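Local coordinates for protein kinase domain-containing protein (Chaetomium thermophilum, PDB 6Z3U) that probably transfers phosphate from ATP to serine and threonine residues, including those of the RNA polymerase II tail, as the cyclin-dependent kinase of the CAK complex, at residues G249-A254 against A270-G275; P263-F268 against E318-V323. All coordinates share one frame; numbering follows the deposited sequence.

Contact 1 of 2, residues G249-A254 against A270-G275; sequences GRRMTA and ARHYGG
M252 N donates to R271 O (2.8 Å, N-H...O angle 151°), and this backbone bond joins two loop segments whose CA atoms are nearest at this pair. Y273 makes the second bond. Its OH donates to T253 O at 2.9 Å, in the carbonyl plane. CG of Y273 sits between the backbone N and the carbonyl carbon (chi1 52°), which brings one ring face under M252 SD and the hydroxyl edge to T253 O. M252 SD lies offset toward the rim of that face, 3.9 Å from the centroid of the Y273 ring, a Met-aromatic contact. M252 CB packs on the CE2 side of the ring. The Y273 OH also has a weak hydrogen bond to R219. R271 bends twice along its chain and lays its guanidinium over M252 O, which stands 3.0 Å above the plane, over its centre. This is contact through a face, and no N-H is aimed at the oxygen. The R251 and R271 side chains cross at about a right angle, with R251 NE 4.1 Å from R271 NE. H272 presents its ring edge, with CD2 3.3 Å from R250 O. Its ring also stacks on H36 of the neighbouring RING-type protein chain, and H36 NE2 of that chain is hydrogen-bonded to G249 N. T253 lies where CDKs carry the T-loop threonine. The contact is characteristic of a kinase activation segment held against the loop that follows the APE-type helix, here with the RING-type subunit alongside.

Contact 2 of 2, residues P263-F268 against E318-V323; sequences PPELLF and ENWPGV
W320 pushes the six-membered end of its indole against P264 and E265 of the helix with the PPE sequence, the kinase APE motif, and against F268 just after it. The 318-323 loop follows helix 301-311, in the region where CMGC kinases have their insert. The tight side is buried and mostly apolar. W320 CZ3 meets P264 CB at 3.8 Å, and W320 CH2 meets E265 CB at 3.7 Å. P264 CB and E265 N lie in plane at the indole edge, with E265 N 3.5 Å from W320 CH2. The indole CG is anti to the backbone N (chi1 -170°), which extends the ring toward the helix. F268 meets the indole obliquely, with the planes at 46° and CE2 4.0 Å from W320 CZ3. The E265 carboxylate, about perpendicular to the indole, makes its salt bridge with R371, the usual partner of the APE glutamate. The loose side holds exposed P321 and the exposed, poorly ordered E318. W320 NE1 is hydrogen-bonded to T38 O of the RING-type protein chain, which covers this edge of the indole. Replacing W320 by an alanine is likely to open a gap between P264, E265, F268 and V323 and leave T38 O without its indole donor. A type II turn from W320 to V323 places V323 CG2 3.5 Å above one indole face, toward the rim, and 3.7 Å from F268 CE2.

From the N terminus the chain enters 249-254 after strand 243-244, then passes through 263-268, 270-275 and 318-323. The two contacts therefore cross. Contact 1 closes a loop of 15 intervening residues that contains the short helix 264-267. Contact 2 starts on that helix and spans 49 residues, including helices 276-291 and 301-311. They touch directly: A270 N is probably hydrogen-bonded to E265 O (2.9 Å), and Y273 CD2 packs on L266 CD1 (3.5 Å). Contact 1 ties the activation segment to the loop before helix 276-291. Contact 2 ties the end of that segment to the loop after helix 301-311.

Contact 1 of 2, residues G249-A254 against A270-G275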
ATOM      1  N   GLY B 249      -9.827  15.334  -3.764  1.00 37.80           N
ATOM      2  CA  GLY B 249     -11.174  15.140  -3.280  1.00 38.55           C
ATOM      3  C   GLY B 249     -11.339  13.977  -2.329  1.00 44.19           C
ATOM      4  O   GLY B 249     -12.409  13.838  -1.722  1.00 38.08           O
ATOM      5  N   ARG B 250     -10.309  13.149  -2.168  1.00 43.24           N
ATOM      6  CA  ARG B 250     -10.353  11.996  -1.274  1.00 39.11           C
ATOM      7  C   ARG B 250      -9.924  12.466   0.110  1.00 37.59           C
ATOM      8  O   ARG B 250      -8.770  12.858   0.311  1.00 38.67           O
ATOM      9  CB  ARG B 250      -9.444  10.885  -1.794  1.00 46.07           C
ATOM     10  CG  ARG B 250      -9.442   9.613  -0.952  1.00 65.47           C
ATOM     11  CD  ARG B 250     -10.851   9.073  -0.750  1.00 74.08           C
ATOM     12  NE  ARG B 250     -11.599   9.031  -2.004  1.00 56.27           N
ATOM     13  CZ  ARG B 250     -11.726   7.955  -2.776  1.00 60.63           C
ATOM     14  NH1 ARG B 250     -11.161   6.803  -2.435  1.00 60.43           N
ATOM     15  NH2 ARG B 250     -12.429   8.035  -3.898  1.00 64.10           N
ATOM     16  N   ARG B 251     -10.851  12.427   1.064  1.00 45.67           N
ATOM     17  CA  ARG B 251     -10.596  12.970   2.389  1.00 33.94           C
ATOM     18  C   ARG B 251      -9.697  12.026   3.175  1.00 32.51           C
ATOM     19  O   ARG B 251      -9.795  10.801   3.048  1.00 32.29           O
ATOM     20  CB  ARG B 251     -11.910  13.196   3.138  1.00 41.93           C
ATOM     21  CG  ARG B 251     -12.917  14.015   2.343  1.00 53.21           C
ATOM     22  CD  ARG B 251     -14.204  14.281   3.106  1.00 57.41           C
ATOM     23  NE  ARG B 251     -14.030  15.387   4.046  1.00 71.46           N
ATOM     24  CZ  ARG B 251     -14.223  16.668   3.728  1.00 87.67           C
ATOM     25  NH1 ARG B 251     -14.596  17.007   2.500  1.00 80.94           N
ATOM     26  NH2 ARG B 251     -14.039  17.619   4.637  1.00 85.18           N
ATOM     27  N   MET B 252      -8.813  12.602   3.982  1.00 31.63           N
ATOM     28  CA  MET B 252      -7.927  11.848   4.855  1.00 34.21           C
ATOM     29  C   MET B 252      -8.214  12.207   6.305  1.00 39.32           C
ATOM     30  O   MET B 252      -8.891  13.195   6.606  1.00 40.38           O
ATOM     31  CB  MET B 252      -6.454  12.128   4.535  1.00 38.85           C
ATOM     32  CG  MET B 252      -5.943  11.466   3.272  1.00 34.33           C
ATOM     33  SD  MET B 252      -4.389  12.205   2.739  1.00 38.78           S
ATOM     34  CE  MET B 252      -3.542  10.782   2.064  1.00 40.33           C
ATOM     35  N   THR B 253      -7.694  11.382   7.211  1.00 34.25           N
ATOM     36  CA  THR B 253      -7.888  11.609   8.633  1.00 32.25           C
ATOM     37  C   THR B 253      -6.944  12.697   9.120  1.00 34.75           C
ATOM     38  O   THR B 253      -5.793  12.788   8.683  1.00 31.47           O
ATOM     39  CB  THR B 253      -7.651  10.325   9.424  1.00 32.33           C
ATOM     40  OG1 THR B 253      -8.467   9.280   8.883  1.00 72.24           O
ATOM     41  CG2 THR B 253      -8.018  10.517  10.885  1.00 28.76           C
ATOM     42  N   ALA B 254      -7.446  13.534  10.022  1.00 34.92           N
ATOM     43  CA  ALA B 254      -6.632  14.546  10.675  1.00 30.90           C
ATOM     44  C   ALA B 254      -5.976  14.032  11.948  1.00 32.56           C
ATOM     45  O   ALA B 254      -5.133  14.732  12.521  1.00 29.42           O
ATOM     46  CB  ALA B 254      -7.484  15.773  11.004  1.00 38.23           C
ATOM     47  N   ALA B 270      -7.180  19.359   8.905  1.00 31.86           N
ATOM     48  CA  ALA B 270      -7.105  19.324   7.451  1.00 32.15           C
ATOM     49  C   ALA B 270      -7.364  17.915   6.931  1.00 31.72           C
ATOM     50  O   ALA B 270      -6.875  16.928   7.486  1.00 30.66           O
ATOM     51  CB  ALA B 270      -5.738  19.814   6.975  1.00 31.50           C
ATOM     52  N   ARG B 271      -8.145  17.832   5.852  1.00 38.24           N
ATOM     53  CA  ARG B 271      -8.523  16.561   5.255  1.00 32.54           C
ATOM     54  C   ARG B 271      -7.887  16.318   3.895  1.00 32.41           C
ATOM     55  O   ARG B 271      -7.993  15.203   3.374  1.00 32.20           O
ATOM     56  CB  ARG B 271     -10.050  16.482   5.101  1.00 43.03           C
ATOM     57  CG  ARG B 271     -10.832  16.961   6.315  1.00 53.71           C
ATOM     58  CD  ARG B 271     -10.752  15.969   7.462  1.00 46.11           C
ATOM     59  NE  ARG B 271     -11.467  14.732   7.163  1.00 37.07           N
ATOM     60  CZ  ARG B 271     -11.581  13.711   8.007  1.00 42.36           C
ATOM     61  NH1 ARG B 271     -12.253  12.627   7.646  1.00 46.74           N
ATOM     62  NH2 ARG B 271     -11.025  13.771   9.210  1.00 47.45           N
ATOM     63  N   HIS B 272      -7.242  17.326   3.301  1.00 32.65           N
ATOM     64  CA  HIS B 272      -6.611  17.210   1.982  1.00 38.49           C
ATOM     65  C   HIS B 272      -5.193  17.765   2.097  1.00 31.90           C
ATOM     66  O   HIS B 272      -4.937  18.924   1.764  1.00 37.92           O
ATOM     67  CB  HIS B 272      -7.431  17.946   0.923  1.00 45.67           C
ATOM     68  CG  HIS B 272      -8.819  17.408   0.757  1.00 35.23           C
ATOM     69  ND1 HIS B 272      -9.941  18.203   0.850  1.00 36.61           N
ATOM     70  CD2 HIS B 272      -9.265  16.157   0.496  1.00 37.85           C
ATOM     71  CE1 HIS B 272     -11.020  17.463   0.663  1.00 37.25           C
ATOM     72  NE2 HIS B 272     -10.637  16.217   0.442  1.00 40.79           N
ATOM     73  N   TYR B 273      -4.273  16.927   2.559  1.00 35.36           N
ATOM     74  CA  TYR B 273      -2.884  17.305   2.778  1.00 32.86           C
ATOM     75  C   TYR B 273      -1.962  16.431   1.931  1.00 29.20           C
ATOM     76  O   TYR B 273      -2.410  15.575   1.166  1.00 34.26           O
ATOM     77  CB  TYR B 273      -2.528  17.196   4.265  1.00 34.77           C
ATOM     78  CG  TYR B 273      -2.868  15.862   4.896  1.00 28.16           C
ATOM     79  CD1 TYR B 273      -1.988  14.790   4.821  1.00 28.52           C
ATOM     80  CD2 TYR B 273      -4.064  15.678   5.578  1.00 28.61           C
ATOM     81  CE1 TYR B 273      -2.290  13.573   5.403  1.00 27.22           C
ATOM     82  CE2 TYR B 273      -4.376  14.463   6.162  1.00 28.14           C
ATOM     83  CZ  TYR B 273      -3.487  13.415   6.071  1.00 28.20           C
ATOM     84  OH  TYR B 273      -3.798  12.207   6.655  1.00 27.19           O
ATOM     85  N   GLY B 274      -0.659  16.662   2.073  1.00 30.38           N
ATOM     86  CA  GLY B 274       0.329  15.948   1.292  1.00 28.06           C
ATOM     87  C   GLY B 274       1.592  15.624   2.064  1.00 26.99           C
ATOM     88  O   GLY B 274       1.567  15.520   3.294  1.00 30.85           O
ATOM     89  N   GLY B 275       2.708  15.467   1.348  1.00 26.74           N
ATOM     90  CA  GLY B 275       3.948  15.074   1.994  1.00 25.76           C
ATOM     91  C   GLY B 275       4.417  16.053   3.051  1.00 25.44           C
ATOM     92  O   GLY B 275       5.147  15.676   3.971  1.00 24.60           O
TER

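Contact 2 of 2, residues P263-F268 against E318-V323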
ATOM      1  N   PRO B 263       1.832  18.424  12.409  1.00 24.69           N
ATOM      2  CA  PRO B 263       1.925  19.752  11.792  1.00 25.42           C
ATOM      3  C   PRO B 263       0.685  20.573  12.086  1.00 30.90           C
ATOM      4  O   PRO B 263      -0.356  20.024  12.478  1.00 33.43           O
ATOM      5  CB  PRO B 263       2.048  19.438  10.294  1.00 27.71           C
ATOM      6  CG  PRO B 263       1.367  18.130  10.135  1.00 27.43           C
ATOM      7  CD  PRO B 263       1.622  17.365  11.406  1.00 25.94           C
ATOM      8  N   PRO B 264       0.748  21.894  11.897  1.00 30.53           N
ATOM      9  CA  PRO B 264      -0.427  22.725  12.216  1.00 28.47           C
ATOM     10  C   PRO B 264      -1.641  22.414  11.358  1.00 37.40           C
ATOM     11  O   PRO B 264      -2.772  22.468  11.856  1.00 40.99           O
ATOM     12  CB  PRO B 264       0.087  24.156  11.996  1.00 29.19           C
ATOM     13  CG  PRO B 264       1.294  24.014  11.122  1.00 30.81           C
ATOM     14  CD  PRO B 264       1.910  22.702  11.487  1.00 31.39           C
ATOM     15  N   GLU B 265      -1.447  22.100  10.075  1.00 31.72           N
ATOM     16  CA  GLU B 265      -2.596  21.836   9.216  1.00 29.87           C
ATOM     17  C   GLU B 265      -3.382  20.623   9.700  1.00 32.71           C
ATOM     18  O   GLU B 265      -4.609  20.584   9.558  1.00 39.21           O
ATOM     19  CB  GLU B 265      -2.143  21.654   7.763  1.00 32.43           C
ATOM     20  CG  GLU B 265      -1.248  20.449   7.487  1.00 29.95           C
ATOM     21  CD  GLU B 265       0.231  20.798   7.458  1.00 32.76           C
ATOM     22  OE1 GLU B 265       0.642  21.747   8.160  1.00 35.03           O
ATOM     23  OE2 GLU B 265       0.984  20.122   6.722  1.00 33.36           O
ATOM     24  N   LEU B 266      -2.703  19.636  10.288  1.00 33.11           N
ATOM     25  CA  LEU B 266      -3.407  18.487  10.849  1.00 28.11           C
ATOM     26  C   LEU B 266      -4.044  18.836  12.188  1.00 29.66           C
ATOM     27  O   LEU B 266      -5.147  18.369  12.494  1.00 31.72           O
ATOM     28  CB  LEU B 266      -2.450  17.304  10.999  1.00 26.86           C
ATOM     29  CG  LEU B 266      -2.516  16.237   9.902  1.00 26.62           C
ATOM     30  CD1 LEU B 266      -2.538  16.857   8.513  1.00 27.23           C
ATOM     31  CD2 LEU B 266      -1.348  15.269  10.027  1.00 25.48           C
ATOM     32  N   LEU B 267      -3.370  19.664  12.992  1.00 30.04           N
ATOM     33  CA  LEU B 267      -3.985  20.153  14.221  1.00 29.71           C
ATOM     34  C   LEU B 267      -5.278  20.898  13.925  1.00 30.52           C
ATOM     35  O   LEU B 267      -6.208  20.880  14.738  1.00 33.53           O
ATOM     36  CB  LEU B 267      -3.011  21.067  14.970  1.00 29.73           C
ATOM     37  CG  LEU B 267      -1.825  20.398  15.673  1.00 27.64           C
ATOM     38  CD1 LEU B 267      -0.724  21.401  15.937  1.00 27.51           C
ATOM     39  CD2 LEU B 267      -2.264  19.749  16.975  1.00 27.60           C
ATOM     40  N   PHE B 268      -5.361  21.540  12.764  1.00 31.08           N
ATOM     41  CA  PHE B 268      -6.554  22.263  12.351  1.00 44.69           C
ATOM     42  C   PHE B 268      -7.561  21.377  11.625  1.00 37.23           C
ATOM     43  O   PHE B 268      -8.538  21.894  11.076  1.00 42.77           O
ATOM     44  CB  PHE B 268      -6.158  23.446  11.463  1.00 43.24           C
ATOM     45  CG  PHE B 268      -5.281  24.461  12.155  1.00 38.99           C
ATOM     46  CD1 PHE B 268      -5.369  24.665  13.524  1.00 35.00           C
ATOM     47  CD2 PHE B 268      -4.364  25.206  11.433  1.00 33.12           C
ATOM     48  CE1 PHE B 268      -4.567  25.596  14.154  1.00 33.25           C
ATOM     49  CE2 PHE B 268      -3.560  26.137  12.060  1.00 33.15           C
ATOM     50  CZ  PHE B 268      -3.661  26.330  13.421  1.00 33.21           C
ATOM     51  N   GLU B 318      -2.647  36.096   6.572  1.00 61.02           N
ATOM     52  CA  GLU B 318      -1.603  36.785   5.822  1.00 64.20           C
ATOM     53  C   GLU B 318      -0.510  35.820   5.377  1.00 61.70           C
ATOM     54  O   GLU B 318      -0.116  35.813   4.204  1.00 61.64           O
ATOM     55  CB  GLU B 318      -1.006  37.909   6.673  1.00 71.65           C
ATOM     56  CG  GLU B 318      -1.903  39.133   6.817  1.00 82.89           C
ATOM     57  CD  GLU B 318      -3.242  38.811   7.458  1.00 84.13           C
ATOM     58  OE1 GLU B 318      -4.282  39.235   6.907  1.00 92.14           O
ATOM     59  OE2 GLU B 318      -3.255  38.123   8.502  1.00 75.12           O
ATOM     60  N   ASN B 319      -0.012  34.998   6.298  1.00 44.58           N
ATOM     61  CA  ASN B 319       1.048  34.050   5.995  1.00 39.59           C
ATOM     62  C   ASN B 319       0.525  32.703   5.519  1.00 38.64           C
ATOM     63  O   ASN B 319       1.318  31.878   5.053  1.00 39.51           O
ATOM     64  CB  ASN B 319       1.933  33.842   7.230  1.00 43.61           C
ATOM     65  CG  ASN B 319       1.152  33.337   8.434  1.00 43.59           C
ATOM     66  OD1 ASN B 319       0.218  32.549   8.299  1.00 37.73           O
ATOM     67  ND2 ASN B 319       1.537  33.795   9.619  1.00 37.67           N
ATOM     68  N   TRP B 320      -0.781  32.467   5.607  1.00 45.71           N
ATOM     69  CA  TRP B 320      -1.365  31.159   5.303  1.00 46.85           C
ATOM     70  C   TRP B 320      -2.814  31.362   4.888  1.00 48.61           C
ATOM     71  O   TRP B 320      -3.744  31.126   5.668  1.00 46.74           O
ATOM     72  CB  TRP B 320      -1.266  30.229   6.511  1.00 45.85           C
ATOM     73  CG  TRP B 320      -1.627  28.798   6.248  1.00 46.12           C
ATOM     74  CD1 TRP B 320      -2.172  28.274   5.110  1.00 46.24           C
ATOM     75  CD2 TRP B 320      -1.469  27.702   7.157  1.00 44.03           C
ATOM     76  NE1 TRP B 320      -2.361  26.919   5.256  1.00 41.48           N
ATOM     77  CE2 TRP B 320      -1.937  26.545   6.505  1.00 41.57           C
ATOM     78  CE3 TRP B 320      -0.976  27.589   8.461  1.00 36.31           C
ATOM     79  CZ2 TRP B 320      -1.925  25.292   7.110  1.00 37.67           C
ATOM     80  CZ3 TRP B 320      -0.964  26.345   9.059  1.00 32.20           C
ATOM     81  CH2 TRP B 320      -1.433  25.213   8.385  1.00 36.95           C
ATOM     82  N   PRO B 321      -3.041  31.813   3.654  1.00 52.47           N
ATOM     83  CA  PRO B 321      -4.415  32.101   3.220  1.00 47.88           C
ATOM     84  C   PRO B 321      -5.330  30.901   3.399  1.00 43.89           C
ATOM     85  O   PRO B 321      -4.986  29.770   3.047  1.00 41.28           O
ATOM     86  CB  PRO B 321      -4.242  32.466   1.740  1.00 43.74           C
ATOM     87  CG  PRO B 321      -2.843  32.959   1.634  1.00 46.94           C
ATOM     88  CD  PRO B 321      -2.051  32.144   2.615  1.00 53.11           C
ATOM     89  N   GLY B 322      -6.513  31.159   3.953  1.00 42.93           N
ATOM     90  CA  GLY B 322      -7.507  30.136   4.172  1.00 42.60           C
ATOM     91  C   GLY B 322      -7.307  29.308   5.420  1.00 41.01           C
ATOM     92  O   GLY B 322      -8.094  28.386   5.658  1.00 41.24           O
ATOM     93  N   VAL B 323      -6.282  29.602   6.223  1.00 50.40           N
ATOM     94  CA  VAL B 323      -6.012  28.790   7.407  1.00 51.64           C
ATOM     95  C   VAL B 323      -7.206  28.816   8.354  1.00 46.53           C
ATOM     96  O   VAL B 323      -7.606  27.781   8.899  1.00 38.59           O
ATOM     97  CB  VAL B 323      -4.721  29.269   8.100  1.00 44.10           C
ATOM     98  CG1 VAL B 323      -4.871  30.698   8.599  1.00 45.05           C
ATOM     99  CG2 VAL B 323      -4.345  28.330   9.240  1.00 43.81           C
TER